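Local structure of uncharacterized ABC transporter solute-binding protein yclQ (Bacillus subtilis subsp. subtilis str. 168, 3GFV) at residues 40-43 with 44-47. The protein binds iron-free and ferric petrobactin, and its precursor 3,4-dihydroxybenzoic acid, as the solute-binding component of the YclNOPQ ABC transporter that imports ferric-petrobactin. Numbering follows the deposited sequence.
Sequences FDFG and SLDT
Two donors of Ser44 converge on one carboxylate oxygen of Asp41, the N-cap of helix 42-50. The hydroxyl OG of Ser44 donates to OD2 of Asp41 over 2.8 Å, meeting it on the anti side and near the carboxylate plane. The backbone N of Ser44 also bonds to Asp41 OD2, at 2.9 Å and from above the carboxylate plane. Asp41 CG stands anti to its own N (chi1 177°), which swings the carboxylate across the first turn, while its other oxygen, OD1, is tied to Ser102. The main chain of Asp41 starts the helical ladder: Leu45 N bonds to Asp41 O at 3.0 Å, followed by Asp46 N to Phe42 O and Thr47 N to Gly43 O. On another side of the turn, Phe42 and Leu45 point the same way, with CD2 of Leu45 4.1 Å from CD1 of the Phe42 ring and approaching it obliquely. The buried Asp46 carboxylate is held by Tyr68 and Ser283 through OD1 and by Glu282 N through OD2; Glu282 and Ser283 link this turn to the start of helix 281-296. This is a classic N-cap at the strand-to-helix junction of a beta-alpha-beta unit; the amino end of the helix would probably stabilise Asp41 as an anion, with Ser44 and Ser102 fixing the carboxylate's rotation.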
loop_
_atom_site.group_PDB
_atom_site.type_symbol
_atom_site.label_atom_id
_atom_site.label_comp_id
_atom_site.label_asym_id
_atom_site.label_seq_id
_atom_site.Cartn_x
_atom_site.Cartn_y
_atom_site.Cartn_z
ATOM N N PHE A 40 8.239 -4.601 -9.286
ATOM C CA PHE A 40 8.398 -3.215 -8.853
ATOM C C PHE A 40 7.246 -2.736 -7.983
ATOM O O PHE A 40 7.184 -1.567 -7.632
ATOM C CB PHE A 40 8.558 -2.281 -10.058
ATOM C CG PHE A 40 9.967 -2.197 -10.552
ATOM C CD1 PHE A 40 10.450 -3.120 -11.456
ATOM C CD2 PHE A 40 10.819 -1.199 -10.081
ATOM C CE1 PHE A 40 11.775 -3.052 -11.900
ATOM C CE2 PHE A 40 12.130 -1.131 -10.519
ATOM C CZ PHE A 40 12.602 -2.068 -11.431
ATOM N N ASP A 41 6.331 -3.632 -7.638
ATOM C CA ASP A 41 5.234 -3.254 -6.758
ATOM C C ASP A 41 5.325 -4.103 -5.493
ATOM O O ASP A 41 5.187 -5.316 -5.563
ATOM C CB ASP A 41 3.871 -3.497 -7.436
ATOM C CG ASP A 41 2.720 -3.182 -6.508
ATOM O OD1 ASP A 41 2.605 -1.987 -6.120
ATOM O OD2 ASP A 41 1.971 -4.117 -6.134
ATOM N N PHE A 42 5.536 -3.474 -4.339
ATOM C CA PHE A 42 5.770 -4.262 -3.118
ATOM C C PHE A 42 4.535 -5.021 -2.637
ATOM O O PHE A 42 4.663 -6.093 -2.030
ATOM C CB PHE A 42 6.353 -3.405 -1.999
ATOM C CG PHE A 42 7.787 -2.984 -2.242
ATOM C CD1 PHE A 42 8.667 -3.820 -2.909
ATOM C CD2 PHE A 42 8.261 -1.762 -1.777
ATOM C CE1 PHE A 42 9.994 -3.429 -3.130
ATOM C CE2 PHE A 42 9.588 -1.379 -1.973
ATOM C CZ PHE A 42 10.453 -2.220 -2.654
ATOM N N GLY A 43 3.350 -4.481 -2.908
ATOM C CA GLY A 43 2.127 -5.209 -2.570
ATOM C C GLY A 43 2.107 -6.541 -3.302
ATOM O O GLY A 43 1.824 -7.605 -2.724
ATOM N N SER A 44 2.411 -6.485 -4.591
ATOM C CA SER A 44 2.398 -7.684 -5.419
ATOM C C SER A 44 3.471 -8.636 -4.931
ATOM O O SER A 44 3.287 -9.856 -4.917
ATOM C CB SER A 44 2.659 -7.327 -6.884
ATOM O OG SER A 44 1.607 -6.546 -7.417
ATOM N N LEU A 45 4.621 -8.081 -4.558
ATOM C CA LEU A 45 5.677 -8.910 -3.990
ATOM C C LEU A 45 5.213 -9.677 -2.747
ATOM O O LEU A 45 5.539 -10.853 -2.572
ATOM C CB LEU A 45 6.928 -8.060 -3.681
ATOM C CG LEU A 45 8.147 -8.838 -3.163
ATOM C CD1 LEU A 45 8.615 -9.937 -4.157
ATOM C CD2 LEU A 45 9.286 -7.843 -2.861
ATOM N N ASP A 46 4.445 -9.017 -1.883
ATOM C CA ASP A 46 4.040 -9.660 -0.644
ATOM C C ASP A 46 2.919 -10.673 -0.867
ATOM O O ASP A 46 2.804 -11.646 -0.117
ATOM C CB ASP A 46 3.805 -8.650 0.524
ATOM C CG ASP A 46 2.439 -7.951 0.504
ATOM O OD1 ASP A 46 2.419 -6.726 0.785
ATOM O OD2 ASP A 46 1.386 -8.602 0.273
ATOM N N THR A 47 2.139 -10.476 -1.930
ATOM C CA THR A 47 1.187 -11.509 -2.334
ATOM C C THR A 47 1.956 -12.740 -2.819
ATOM O O THR A 47 1.663 -13.847 -2.399
ATOM C CB THR A 47 0.185 -11.009 -3.392
ATOM O OG1 THR A 47 -0.666 -10.006 -2.806
ATOM C CG2 THR A 47 -0.701 -12.168 -3.933
#